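Local coordinates for protein cyclase (Uncultured organism, PDB 5IBZ) that binds acetylphosphate in the crystal and probably has an arylformamidase-like activity, at residues H14-W20 with L272-G276; L108-W114 with A312-L317; L161-R166 with L288-A293; L172-I178 with N224-G230. All coordinates share one frame; numbering follows the deposited sequence.

Contact 1. Residues H14-W20 with L272-G276; sequences HEKLNNW and LRDLG
Asp274 OD1 is gripped from several directions: NH1 of Arg273 forms a salt bridge to it at 2.9 Å, Tyr122 adds a weak hydrogen bond, and the His14 ring comes edge-on with CD2 3.1 Å away. The other carboxylate oxygen, OD2, bonds Asn270 and accepts from a water shared with Leu17 O. Trp20 NE1 donates to Arg273 O at 2.8 Å, with the acceptor in the indole plane, Asn19 N reaches Asp274 O at 2.8 Å, and Asn19 ND2 meets a lone pair of Leu275 O at 2.9 Å. Asn19 OD1 turns to Lys22. An Asx turn, Asn18 OD1 to Trp20 N, sets the loop, and His14 NE2 lies over the centre of one indole face. The extended Arg273 chain carries its guanidinium, bonded through NE to Ser125 O and in cation-pi contact with Tyr122, to the indole, whose CZ2 lies over the middle of one guanidinium face, planes 52° apart. A leucine in place of Trp20 would probably leave Arg273 O without its indole donor and uncover that guanidinium face. Leu17 and Leu275 touch (CG to CD2 4.1 Å), and through them the loop and the end of helix 266-275 both pack against helix 233-239.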
loop_
_atom_site.group_PDB
_atom_site.type_symbol
_atom_site.label_atom_id
_atom_site.label_comp_id
_atom_site.label_asym_id
_atom_site.label_seq_id
_atom_site.Cartn_x
_atom_site.Cartn_y
_atom_site.Cartn_z
ATOM N N HIS B 14 -9.966 -36.114 11.829
ATOM C CA HIS B 14 -8.557 -36.172 11.509
ATOM C C HIS B 14 -7.999 -37.589 11.512
ATOM O O HIS B 14 -7.305 -37.976 10.585
ATOM C CB HIS B 14 -7.751 -35.332 12.497
ATOM C CG HIS B 14 -6.277 -35.403 12.261
ATOM N ND1 HIS B 14 -5.458 -36.299 12.915
ATOM C CD2 HIS B 14 -5.481 -34.709 11.418
ATOM C CE1 HIS B 14 -4.216 -36.140 12.496
ATOM N NE2 HIS B 14 -4.203 -35.180 11.588
ATOM N N GLU B 15 -8.299 -38.356 12.552
ATOM C CA GLU B 15 -7.634 -39.647 12.736
ATOM C C GLU B 15 -8.030 -40.629 11.637
ATOM O O GLU B 15 -7.248 -41.499 11.263
ATOM C CB GLU B 15 -7.950 -40.231 14.120
ATOM C CG GLU B 15 -7.431 -39.379 15.292
ATOM C CD GLU B 15 -5.961 -39.011 15.162
ATOM O OE1 GLU B 15 -5.186 -39.825 14.610
ATOM O OE2 GLU B 15 -5.580 -37.904 15.608
ATOM N N LYS B 16 -9.239 -40.481 11.109
ATOM C CA LYS B 16 -9.683 -41.350 10.023
ATOM C C LYS B 16 -9.124 -40.902 8.669
ATOM O O LYS B 16 -8.972 -41.727 7.762
ATOM C CB LYS B 16 -11.215 -41.392 9.957
ATOM N N LEU B 17 -8.814 -39.612 8.524
ATOM C CA LEU B 17 -8.465 -39.086 7.205
ATOM C C LEU B 17 -7.466 -37.938 7.241
ATOM O O LEU B 17 -7.841 -36.765 7.285
ATOM C CB LEU B 17 -9.734 -38.625 6.484
ATOM C CG LEU B 17 -9.597 -38.293 5.002
ATOM C CD1 LEU B 17 -9.298 -39.530 4.190
ATOM C CD2 LEU B 17 -10.880 -37.646 4.534
ATOM N N ASN B 18 -6.188 -38.274 7.187
ATOM C CA ASN B 18 -5.159 -37.243 7.139
ATOM C C ASN B 18 -3.895 -37.772 6.480
ATOM O O ASN B 18 -3.704 -39.005 6.360
ATOM C CB ASN B 18 -4.845 -36.710 8.541
ATOM C CG ASN B 18 -4.061 -37.682 9.371
ATOM O OD1 ASN B 18 -2.854 -37.819 9.193
ATOM N ND2 ASN B 18 -4.741 -38.378 10.288
ATOM N N ASN B 19 -3.060 -36.845 6.028
ATOM C CA ASN B 19 -1.761 -37.179 5.481
ATOM C C ASN B 19 -0.588 -36.797 6.387
ATOM O O ASN B 19 0.545 -36.720 5.925
ATOM C CB ASN B 19 -1.583 -36.501 4.119
ATOM C CG ASN B 19 -2.422 -37.120 3.049
ATOM O OD1 ASN B 19 -2.620 -38.339 3.025
ATOM N ND2 ASN B 19 -2.909 -36.287 2.124
ATOM N N TRP B 20 -0.834 -36.576 7.671
ATOM C CA TRP B 20 0.262 -36.251 8.573
ATOM C C TRP B 20 1.255 -37.408 8.608
ATOM O O TRP B 20 0.861 -38.564 8.733
ATOM C CB TRP B 20 -0.245 -35.956 9.979
ATOM C CG TRP B 20 -1.061 -34.693 10.097
ATOM C CD1 TRP B 20 -1.752 -34.038 9.099
ATOM C CD2 TRP B 20 -1.263 -33.935 11.287
ATOM N NE1 TRP B 20 -2.380 -32.924 9.619
ATOM C CE2 TRP B 20 -2.092 -32.840 10.960
ATOM C CE3 TRP B 20 -0.828 -34.077 12.603
ATOM C CZ2 TRP B 20 -2.481 -31.890 11.915
ATOM C CZ3 TRP B 20 -1.219 -33.142 13.541
ATOM C CH2 TRP B 20 -2.032 -32.068 13.198
ATOM N N LEU B 272 -6.730 -28.233 3.923
ATOM C CA LEU B 272 -5.468 -27.577 4.275
ATOM C C LEU B 272 -4.740 -28.249 5.428
ATOM O O LEU B 272 -3.569 -28.597 5.300
ATOM C CB LEU B 272 -5.726 -26.114 4.617
ATOM C CG LEU B 272 -6.234 -25.294 3.413
ATOM C CD1 LEU B 272 -6.685 -23.933 3.885
ATOM C CD2 LEU B 272 -5.225 -25.154 2.291
ATOM N N ARG B 273 -5.435 -28.443 6.542
ATOM C CA ARG B 273 -4.819 -29.051 7.718
ATOM C C ARG B 273 -4.663 -30.563 7.638
ATOM O O ARG B 273 -3.584 -31.083 7.912
ATOM C CB ARG B 273 -5.615 -28.704 8.974
ATOM C CG ARG B 273 -5.094 -29.384 10.219
ATOM C CD ARG B 273 -6.051 -29.198 11.337
ATOM N NE ARG B 273 -5.532 -29.626 12.619
ATOM C CZ ARG B 273 -5.711 -30.818 13.166
ATOM N NH1 ARG B 273 -6.360 -31.777 12.512
ATOM N NH2 ARG B 273 -5.217 -31.069 14.378
ATOM N N ASP B 274 -5.733 -31.282 7.319
ATOM C CA ASP B 274 -5.671 -32.726 7.442
ATOM C C ASP B 274 -4.926 -33.361 6.253
ATOM O O ASP B 274 -4.084 -34.244 6.459
ATOM C CB ASP B 274 -7.085 -33.304 7.582
ATOM C CG ASP B 274 -7.785 -32.847 8.854
ATOM O OD1 ASP B 274 -7.093 -32.621 9.857
ATOM O OD2 ASP B 274 -9.027 -32.715 8.850
ATOM N N LEU B 275 -5.243 -32.951 5.025
ATOM C CA LEU B 275 -4.622 -33.554 3.832
ATOM C C LEU B 275 -3.384 -32.831 3.298
ATOM O O LEU B 275 -2.587 -33.421 2.548
ATOM C CB LEU B 275 -5.649 -33.639 2.696
ATOM C CG LEU B 275 -6.939 -34.410 2.966
ATOM C CD1 LEU B 275 -7.730 -34.554 1.662
ATOM C CD2 LEU B 275 -6.673 -35.758 3.589
ATOM N N GLY B 276 -3.220 -31.560 3.651
ATOM C CA GLY B 276 -2.150 -30.767 3.080
ATOM C C GLY B 276 -2.350 -30.537 1.584
ATOM O O GLY B 276 -1.389 -30.428 0.817
HETATM O O HOH W 1 -10.108 -34.937 6.860
#

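Contact 2. Residues L108-W114 with A312-L317; sequences LQGSTQW and AVGSPL
Leu108 forks against 312-317: its CD1 branch sits on the methyl of Ala312 (CD1 to CB 3.8 Å), and its CD2 branch meets the proline ring of Pro316 (CD2 to CD 3.7 Å). At the other end of the contact the bump belongs to Leu317. With its CG placed between the backbone N and the carbonyl carbon (chi1 72°), Leu317 sends CD2 onto the main chain of Gln113, 3.4 Å from Gln113 C, while CD1 lies beside Trp114 NE1, which donates to Ala304 O. Gly314 CA comes 3.1 Å from Trp114 O, so that a beta carbon would clash. Trp114 and Ser315 form an antiparallel hydrogen-bonded pair, each N to the other's O at 3.0 Å, and join 314-316 to 113-115 as an edge strand of the mixed sheet within this chain. Leu317 N makes a weak, long bond to Thr112 O (3.4 Å), and a water bridges the same two atoms. The Gln113 amide folds back on its own loop, NE2 donating to Ser111 O, and its side chain comes within about 4 Å of the bound acetylphosphate. OD2 of Asp102 of the second subunit accepts from Val313 N, and the backbone N of that Asp102 donates to Gln109 OE1. Chemically, backbone bonds set the register and hydrocarbon branches fill the space around them, at the cost of one buried carbonyl, Gly314 O, that has no partner.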
loop_
_atom_site.group_PDB
_atom_site.type_symbol
_atom_site.label_atom_id
_atom_site.label_comp_id
_atom_site.label_asym_id
_atom_site.label_seq_id
_atom_site.Cartn_x
_atom_site.Cartn_y
_atom_site.Cartn_z
ATOM N N LEU B 108 -2.938 -10.879 -0.812
ATOM C CA LEU B 108 -2.450 -12.031 -1.546
ATOM C C LEU B 108 -3.576 -13.037 -1.755
ATOM O O LEU B 108 -3.433 -13.936 -2.569
ATOM C CB LEU B 108 -1.248 -12.652 -0.822
ATOM C CG LEU B 108 -0.057 -11.706 -0.703
ATOM C CD1 LEU B 108 1.123 -12.402 -0.005
ATOM C CD2 LEU B 108 0.408 -11.184 -2.054
ATOM N N GLN B 109 -4.692 -12.854 -1.047
ATOM C CA GLN B 109 -5.920 -13.618 -1.287
ATOM C C GLN B 109 -6.928 -12.761 -2.058
ATOM O O GLN B 109 -8.138 -12.984 -1.968
ATOM C CB GLN B 109 -6.559 -14.089 0.043
ATOM C CG GLN B 109 -5.738 -15.073 0.872
ATOM C CD GLN B 109 -4.502 -14.462 1.523
ATOM O OE1 GLN B 109 -4.592 -13.470 2.233
ATOM N NE2 GLN B 109 -3.327 -15.026 1.209
ATOM N N GLY B 110 -6.437 -11.758 -2.776
ATOM C CA GLY B 110 -7.309 -10.757 -3.363
ATOM C C GLY B 110 -7.673 -10.941 -4.827
ATOM O O GLY B 110 -8.398 -10.123 -5.369
ATOM N N SER B 111 -7.186 -12.011 -5.447
ATOM C CA SER B 111 -7.389 -12.247 -6.872
ATOM C C SER B 111 -7.279 -13.748 -7.146
ATOM O O SER B 111 -7.367 -14.550 -6.227
ATOM C CB SER B 111 -6.378 -11.447 -7.703
ATOM O OG SER B 111 -6.742 -11.393 -9.072
ATOM N N THR B 112 -7.090 -14.145 -8.403
ATOM C CA THR B 112 -6.721 -15.522 -8.713
ATOM C C THR B 112 -5.568 -15.924 -7.794
ATOM O O THR B 112 -4.582 -15.204 -7.686
ATOM C CB THR B 112 -6.325 -15.657 -10.188
ATOM O OG1 THR B 112 -7.427 -15.224 -11.007
ATOM C CG2 THR B 112 -5.928 -17.072 -10.511
ATOM N N GLN B 113 -5.696 -17.068 -7.131
ATOM C CA GLN B 113 -4.796 -17.375 -6.025
ATOM C C GLN B 113 -4.598 -18.852 -5.771
ATOM O O GLN B 113 -5.457 -19.680 -6.110
ATOM C CB GLN B 113 -5.330 -16.734 -4.732
ATOM C CG GLN B 113 -6.596 -17.410 -4.184
ATOM C CD GLN B 113 -7.284 -16.573 -3.132
ATOM O OE1 GLN B 113 -7.218 -16.843 -1.937
ATOM N NE2 GLN B 113 -7.902 -15.517 -3.579
ATOM N N TRP B 114 -3.465 -19.148 -5.142
ATOM C CA TRP B 114 -3.290 -20.359 -4.325
ATOM C C TRP B 114 -3.293 -19.934 -2.868
ATOM O O TRP B 114 -2.712 -18.899 -2.520
ATOM C CB TRP B 114 -1.974 -21.083 -4.577
ATOM C CG TRP B 114 -1.891 -21.915 -5.784
ATOM C CD1 TRP B 114 -1.019 -21.747 -6.805
ATOM C CD2 TRP B 114 -2.664 -23.079 -6.104
ATOM N NE1 TRP B 114 -1.191 -22.729 -7.747
ATOM C CE2 TRP B 114 -2.196 -23.560 -7.347
ATOM C CE3 TRP B 114 -3.700 -23.753 -5.478
ATOM C CZ2 TRP B 114 -2.740 -24.664 -7.969
ATOM C CZ3 TRP B 114 -4.227 -24.869 -6.085
ATOM C CH2 TRP B 114 -3.753 -25.309 -7.329
ATOM N N ALA B 312 4.740 -15.998 3.251
ATOM C CA ALA B 312 3.373 -15.677 2.855
ATOM C C ALA B 312 2.473 -16.902 2.950
ATOM O O ALA B 312 2.939 -18.047 2.842
ATOM C CB ALA B 312 3.339 -15.105 1.437
ATOM N N VAL B 313 1.176 -16.645 3.126
ATOM C CA VAL B 313 0.221 -17.727 3.307
ATOM C C VAL B 313 -0.624 -17.970 2.046
ATOM O O VAL B 313 -1.633 -18.680 2.085
ATOM C CB VAL B 313 -0.697 -17.473 4.528
ATOM C CG1 VAL B 313 0.134 -17.323 5.773
ATOM C CG2 VAL B 313 -1.582 -16.266 4.341
ATOM N N GLY B 314 -0.153 -17.447 0.916
ATOM C CA GLY B 314 -0.760 -17.687 -0.384
ATOM C C GLY B 314 -0.090 -16.788 -1.397
ATOM O O GLY B 314 0.841 -16.060 -1.074
ATOM N N SER B 315 -0.584 -16.802 -2.623
ATOM C CA SER B 315 0.005 -16.007 -3.682
ATOM C C SER B 315 -0.975 -15.759 -4.803
ATOM O O SER B 315 -1.761 -16.647 -5.122
ATOM C CB SER B 315 1.203 -16.731 -4.266
ATOM O OG SER B 315 1.770 -15.989 -5.324
ATOM N N PRO B 316 -0.897 -14.581 -5.437
ATOM C CA PRO B 316 -1.518 -14.412 -6.747
ATOM C C PRO B 316 -0.761 -15.209 -7.778
ATOM O O PRO B 316 0.382 -15.627 -7.565
ATOM C CB PRO B 316 -1.423 -12.899 -7.015
ATOM C CG PRO B 316 -0.369 -12.425 -6.158
ATOM C CD PRO B 316 -0.259 -13.339 -4.971
ATOM N N LEU B 317 -1.420 -15.467 -8.891
ATOM C CA LEU B 317 -0.736 -16.123 -9.990
ATOM C C LEU B 317 -1.493 -15.921 -11.281
ATOM O O LEU B 317 -2.583 -15.370 -11.301
ATOM C CB LEU B 317 -0.556 -17.601 -9.709
ATOM C CG LEU B 317 -1.831 -18.421 -9.775
ATOM C CD1 LEU B 317 -1.459 -19.866 -10.181
ATOM C CD2 LEU B 317 -2.526 -18.442 -8.451
HETATM O O HOH W 2 -3.518 -13.303 -9.124
#

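Contact 3. Residues L161-R166 with L288-A293; sequences LVDIVR and LAKDCA
Strand 161-163 and helix 288-293 cross almost perpendicularly, their axes 88° apart and 9.6 Å distant at closest approach, so one short length of strand meets about one turn of helix. Leu161 CD2 nestles into the helix surface, 3.6 Å from Ala289 CA and 3.9 Å from Cys292 SG. Beside it, Asp163 N-caps helix 164-167: Arg166 N donates to Asp163 OD1 at 3.0 Å from above the carboxylate plane. The same carboxylate holds the arginine side chain, Arg166 NH1 making a salt bridge to Asp163 OD2 at 2.8 Å with the oxygen in the guanidinium plane. Extended from CG to NE, Arg166 reaches the small residues of the helix: NH1 lies 3.4 Å from Ala289 CB, and the Ala293 methyl sits over one guanidinium face. A water donates to both Asp163 OD2 and Ala289 O, tying strand to helix where no direct hydrogen bond forms. A methionine in place of Arg166 would probably leave Asp163 OD2 without its charged mate and strip Ala289 and Ala293 of their guanidinium cover. Strand 158-163 runs between 199-203 and 299-303 in the mixed sheet; helix 286-295 packs on its Leu161 and Asp163 side, whereas Val162 turns to helix 180-190.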
loop_
_atom_site.group_PDB
_atom_site.type_symbol
_atom_site.label_atom_id
_atom_site.label_comp_id
_atom_site.label_asym_id
_atom_site.label_seq_id
_atom_site.Cartn_x
_atom_site.Cartn_y
_atom_site.Cartn_z
ATOM N N LEU B 161 -9.433 -30.259 -16.064
ATOM C CA LEU B 161 -10.679 -29.512 -15.920
ATOM C C LEU B 161 -11.846 -30.448 -15.749
ATOM O O LEU B 161 -12.014 -31.379 -16.530
ATOM C CB LEU B 161 -10.942 -28.623 -17.138
ATOM C CG LEU B 161 -12.294 -27.911 -17.177
ATOM C CD1 LEU B 161 -12.375 -26.846 -16.111
ATOM C CD2 LEU B 161 -12.534 -27.319 -18.567
ATOM N N VAL B 162 -12.642 -30.208 -14.708
ATOM C CA VAL B 162 -13.947 -30.834 -14.623
ATOM C C VAL B 162 -15.009 -29.728 -14.714
ATOM O O VAL B 162 -15.118 -28.851 -13.842
ATOM C CB VAL B 162 -14.076 -31.707 -13.342
ATOM C CG1 VAL B 162 -13.905 -30.905 -12.055
ATOM C CG2 VAL B 162 -15.369 -32.482 -13.355
ATOM N N ASP B 163 -15.764 -29.767 -15.802
ATOM C CA ASP B 163 -16.726 -28.721 -16.113
ATOM C C ASP B 163 -18.064 -29.110 -15.531
ATOM O O ASP B 163 -18.903 -29.713 -16.185
ATOM C CB ASP B 163 -16.805 -28.499 -17.610
ATOM C CG ASP B 163 -17.567 -27.234 -17.979
ATOM O OD1 ASP B 163 -18.303 -26.698 -17.123
ATOM O OD2 ASP B 163 -17.426 -26.804 -19.153
ATOM N N ILE B 164 -18.257 -28.768 -14.273
ATOM C CA ILE B 164 -19.482 -29.150 -13.587
ATOM C C ILE B 164 -20.677 -28.389 -14.166
ATOM O O ILE B 164 -21.777 -28.931 -14.268
ATOM C CB ILE B 164 -19.353 -28.916 -12.072
ATOM C CG1 ILE B 164 -18.226 -29.788 -11.487
ATOM C CG2 ILE B 164 -20.666 -29.241 -11.372
ATOM C CD1 ILE B 164 -18.499 -31.277 -11.528
ATOM N N VAL B 165 -20.458 -27.141 -14.578
ATOM C CA VAL B 165 -21.516 -26.350 -15.215
ATOM C C VAL B 165 -22.075 -27.112 -16.428
ATOM O O VAL B 165 -23.294 -27.296 -16.549
ATOM C CB VAL B 165 -20.998 -24.934 -15.617
ATOM C CG1 VAL B 165 -21.978 -24.214 -16.511
ATOM C CG2 VAL B 165 -20.718 -24.094 -14.362
ATOM N N ARG B 166 -21.211 -27.585 -17.316
ATOM C CA ARG B 166 -21.709 -28.277 -18.511
ATOM C C ARG B 166 -22.293 -29.650 -18.166
ATOM O O ARG B 166 -23.253 -30.093 -18.793
ATOM C CB ARG B 166 -20.607 -28.423 -19.571
ATOM C CG ARG B 166 -20.469 -27.195 -20.457
ATOM C CD ARG B 166 -19.447 -27.388 -21.581
ATOM N NE ARG B 166 -19.468 -26.245 -22.497
ATOM C CZ ARG B 166 -18.819 -25.097 -22.294
ATOM N NH1 ARG B 166 -18.049 -24.933 -21.207
ATOM N NH2 ARG B 166 -18.925 -24.109 -23.185
ATOM N N LEU B 288 -11.142 -21.743 -21.380
ATOM C CA LEU B 288 -10.586 -23.086 -21.331
ATOM C C LEU B 288 -11.688 -24.117 -21.503
ATOM O O LEU B 288 -11.534 -25.084 -22.259
ATOM C CB LEU B 288 -9.844 -23.336 -20.015
ATOM C CG LEU B 288 -9.320 -24.767 -19.816
ATOM C CD1 LEU B 288 -8.227 -25.127 -20.832
ATOM C CD2 LEU B 288 -8.823 -24.971 -18.409
ATOM N N ALA B 289 -12.804 -23.926 -20.807
ATOM C CA ALA B 289 -13.872 -24.914 -20.852
ATOM C C ALA B 289 -14.502 -24.986 -22.251
ATOM O O ALA B 289 -14.830 -26.078 -22.733
ATOM C CB ALA B 289 -14.922 -24.616 -19.806
ATOM N N LYS B 290 -14.658 -23.847 -22.915
ATOM C CA LYS B 290 -15.158 -23.857 -24.287
ATOM C C LYS B 290 -14.220 -24.635 -25.198
ATOM O O LYS B 290 -14.667 -25.415 -26.044
ATOM C CB LYS B 290 -15.339 -22.431 -24.806
ATOM C CG LYS B 290 -16.063 -22.327 -26.142
ATOM C CD LYS B 290 -16.296 -20.868 -26.480
ATOM C CE LYS B 290 -16.933 -20.691 -27.849
ATOM N NZ LYS B 290 -18.044 -21.656 -28.087
ATOM N N ASP B 291 -12.920 -24.434 -25.018
ATOM C CA ASP B 291 -11.941 -25.119 -25.853
ATOM C C ASP B 291 -11.992 -26.624 -25.602
ATOM O O ASP B 291 -11.949 -27.404 -26.545
ATOM C CB ASP B 291 -10.535 -24.565 -25.608
ATOM C CG ASP B 291 -9.491 -25.243 -26.480
ATOM O OD1 ASP B 291 -9.437 -24.900 -27.674
ATOM O OD2 ASP B 291 -8.751 -26.116 -25.975
ATOM N N CYS B 292 -12.064 -27.030 -24.336
ATOM C CA CYS B 292 -12.129 -28.463 -24.008
ATOM C C CYS B 292 -13.403 -29.119 -24.556
ATOM O O CYS B 292 -13.383 -30.282 -24.962
ATOM C CB CYS B 292 -12.035 -28.676 -22.501
ATOM S SG CYS B 292 -10.435 -28.201 -21.776
ATOM N N ALA B 293 -14.515 -28.389 -24.575
ATOM C CA ALA B 293 -15.744 -28.925 -25.134
ATOM C C ALA B 293 -15.595 -29.169 -26.631
ATOM O O ALA B 293 -16.131 -30.145 -27.164
ATOM C CB ALA B 293 -16.929 -27.991 -24.848
HETATM O O HOH W 3 -15.957 -28.030 -21.106
#

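Contact 4. Residues L172-I178 with N224-G230; sequences LPEGYTI and NPMTGIG
The Tyr176 ring has Thr227 OG1 at its edge, near the ring plane, while its hydroxyl bonds Asp182 and Lys168. At the far end of the contact the Glu174 carboxylate stands perpendicular to the Asn224 amide; its OE2 lies against carbon atoms, 3.2 Å from Asn224 CB and 3.4 Å from Pro225 CD, and the Asn224 amide bonds Ser220 through ND2. Tyr176 O takes two donors. Thr227 OG1, which lies anti to its own nitrogen (chi1 -177°), donates at 2.8 Å from a position tilted out of the carbonyl plane, and Gly228 N comes in nearly end-on at 3.1 Å. From here the two chains run parallel as a two-stranded sheet of 177-178 and 228-229, with Ile178 N on Gly228 O at 2.8 Å and Gly230 N on Ile178 O at 2.9 Å. A type II turn, Pro173 to Tyr176, leads into the first strand. Its Gly175 has positive phi, and a beta carbon on Gly175 would come within 2.9 Å of Pro225 CB, a clash. A water accepts from Gly175 N and Thr227 N. Ile178 sets its CB near Ile229 CG2 on one face of the sheet, and on the other the Thr177 methyl CG2 packs 3.6 Å from Gly230 CA.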
loop_
_atom_site.group_PDB
_atom_site.type_symbol
_atom_site.label_atom_id
_atom_site.label_comp_id
_atom_site.label_asym_id
_atom_site.label_seq_id
_atom_site.Cartn_x
_atom_site.Cartn_y
_atom_site.Cartn_z
ATOM N N LEU B 172 -25.524 -23.908 -12.874
ATOM C CA LEU B 172 -25.668 -24.424 -11.511
ATOM C C LEU B 172 -26.531 -23.486 -10.694
ATOM O O LEU B 172 -26.324 -22.265 -10.745
ATOM C CB LEU B 172 -24.303 -24.567 -10.814
ATOM C CG LEU B 172 -23.268 -25.525 -11.383
ATOM C CD1 LEU B 172 -22.014 -25.481 -10.503
ATOM C CD2 LEU B 172 -23.812 -26.901 -11.422
ATOM N N PRO B 173 -27.495 -24.033 -9.936
ATOM C CA PRO B 173 -28.308 -23.188 -9.057
ATOM C C PRO B 173 -27.469 -22.449 -8.037
ATOM O O PRO B 173 -26.405 -22.910 -7.631
ATOM C CB PRO B 173 -29.234 -24.182 -8.346
ATOM C CG PRO B 173 -29.214 -25.394 -9.165
ATOM C CD PRO B 173 -27.885 -25.451 -9.827
ATOM N N GLU B 174 -27.986 -21.310 -7.591
ATOM C CA GLU B 174 -27.335 -20.550 -6.534
ATOM C C GLU B 174 -27.114 -21.454 -5.329
ATOM O O GLU B 174 -28.037 -22.135 -4.871
ATOM C CB GLU B 174 -28.173 -19.323 -6.142
ATOM C CG GLU B 174 -27.594 -18.548 -4.964
ATOM C CD GLU B 174 -28.387 -17.302 -4.598
ATOM O OE1 GLU B 174 -29.241 -16.863 -5.391
ATOM O OE2 GLU B 174 -28.156 -16.758 -3.503
ATOM N N GLY B 175 -25.880 -21.477 -4.830
ATOM C CA GLY B 175 -25.565 -22.210 -3.620
ATOM C C GLY B 175 -25.485 -23.727 -3.780
ATOM O O GLY B 175 -25.433 -24.452 -2.793
ATOM N N TYR B 176 -25.473 -24.213 -5.018
ATOM C CA TYR B 176 -25.460 -25.646 -5.274
ATOM C C TYR B 176 -24.233 -26.325 -4.660
ATOM O O TYR B 176 -23.102 -25.865 -4.833
ATOM C CB TYR B 176 -25.513 -25.926 -6.770
ATOM C CG TYR B 176 -25.465 -27.413 -7.049
ATOM C CD1 TYR B 176 -26.555 -28.222 -6.767
ATOM C CD2 TYR B 176 -24.329 -28.003 -7.568
ATOM C CE1 TYR B 176 -26.516 -29.585 -6.993
ATOM C CE2 TYR B 176 -24.282 -29.364 -7.806
ATOM C CZ TYR B 176 -25.379 -30.149 -7.521
ATOM O OH TYR B 176 -25.357 -31.512 -7.730
ATOM N N THR B 177 -24.458 -27.428 -3.948
ATOM C CA THR B 177 -23.345 -28.212 -3.395
ATOM C C THR B 177 -22.881 -29.277 -4.390
ATOM O O THR B 177 -23.613 -30.202 -4.723
ATOM C CB THR B 177 -23.730 -28.875 -2.057
ATOM O OG1 THR B 177 -24.040 -27.866 -1.087
ATOM C CG2 THR B 177 -22.575 -29.729 -1.525
ATOM N N ILE B 178 -21.650 -29.120 -4.865
ATOM C CA ILE B 178 -21.041 -30.062 -5.794
ATOM C C ILE B 178 -20.503 -31.260 -5.018
ATOM O O ILE B 178 -19.698 -31.121 -4.114
ATOM C CB ILE B 178 -19.919 -29.393 -6.605
ATOM C CG1 ILE B 178 -20.490 -28.214 -7.395
ATOM C CG2 ILE B 178 -19.251 -30.402 -7.541
ATOM C CD1 ILE B 178 -19.428 -27.291 -7.958
ATOM N N ASN B 224 -25.151 -13.895 0.015
ATOM C CA ASN B 224 -26.023 -15.016 -0.218
ATOM C C ASN B 224 -25.208 -16.282 -0.499
ATOM O O ASN B 224 -23.999 -16.227 -0.628
ATOM C CB ASN B 224 -27.009 -14.649 -1.326
ATOM C CG ASN B 224 -28.065 -13.644 -0.838
ATOM O OD1 ASN B 224 -29.071 -14.033 -0.236
ATOM N ND2 ASN B 224 -27.822 -12.354 -1.066
ATOM N N PRO B 225 -25.871 -17.442 -0.478
ATOM C CA PRO B 225 -25.117 -18.688 -0.648
ATOM C C PRO B 225 -24.359 -18.746 -1.962
ATOM O O PRO B 225 -24.803 -18.154 -2.939
ATOM C CB PRO B 225 -26.193 -19.774 -0.625
ATOM C CG PRO B 225 -27.346 -19.161 0.020
ATOM C CD PRO B 225 -27.304 -17.695 -0.314
HETATM N N MSE B 226 -23.244 -19.461 -1.963
HETATM C CA MSE B 226 -22.398 -19.576 -3.150
HETATM C C MSE B 226 -22.072 -21.034 -3.446
HETATM O O MSE B 226 -21.663 -21.776 -2.554
HETATM C CB MSE B 226 -21.115 -18.765 -2.960
HETATM C CG MSE B 226 -21.370 -17.274 -2.934
HETATM SE SE MSE B 226 -19.725 -16.260 -2.653
HETATM C CE MSE B 226 -19.475 -16.754 -0.818
ATOM N N THR B 227 -22.261 -21.441 -4.702
ATOM C CA THR B 227 -21.990 -22.814 -5.119
ATOM C C THR B 227 -20.530 -23.215 -4.887
ATOM O O THR B 227 -19.615 -22.409 -5.033
ATOM C CB THR B 227 -22.345 -23.023 -6.613
ATOM O OG1 THR B 227 -22.144 -24.396 -6.977
ATOM C CG2 THR B 227 -21.505 -22.153 -7.516
ATOM N N GLY B 228 -20.307 -24.466 -4.508
ATOM C CA GLY B 228 -18.946 -24.980 -4.393
ATOM C C GLY B 228 -18.969 -26.431 -3.950
ATOM O O GLY B 228 -20.047 -27.033 -3.842
ATOM N N ILE B 229 -17.793 -26.997 -3.701
ATOM C CA ILE B 229 -17.724 -28.400 -3.315
ATOM C C ILE B 229 -18.163 -28.629 -1.872
ATOM O O ILE B 229 -18.029 -27.770 -1.000
ATOM C CB ILE B 229 -16.308 -29.002 -3.545
ATOM C CG1 ILE B 229 -15.225 -28.285 -2.731
ATOM C CG2 ILE B 229 -16.017 -29.001 -5.041
ATOM C CD1 ILE B 229 -13.849 -28.976 -2.779
ATOM N N GLY B 230 -18.748 -29.807 -1.651
ATOM C CA GLY B 230 -19.230 -30.200 -0.342
ATOM C C GLY B 230 -18.323 -31.181 0.375
ATOM O O GLY B 230 -17.293 -31.597 -0.140
HETATM O O HOH W 4 -23.931 -19.824 -6.418
#

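Along the chain, contact 4 nests inside contact 3, which nests inside contact 2, whereas contact 1 crosses both 2 and 3 and encloses 4. Contacts 2 and 3 both reach the mixed sheet, the first at edge strand 314-316, the second at inner strand 158-163, with centres about 24 Å apart. Contacts 3 and 4 touch: Ile164 and Val165 of helix 164-167 pack on Leu172, and Ile164 also on Ile178, at centres about 18 Å apart. Contact 1 stands apart, its nearest atoms about 7 Å from contact 2. Contact 2 lies beside the acetylphosphate pocket and at the interface with the second subunit; no other subunit touches the rest, though Met226 of contact 4 is about 7 Å from a bound acetylphosphate.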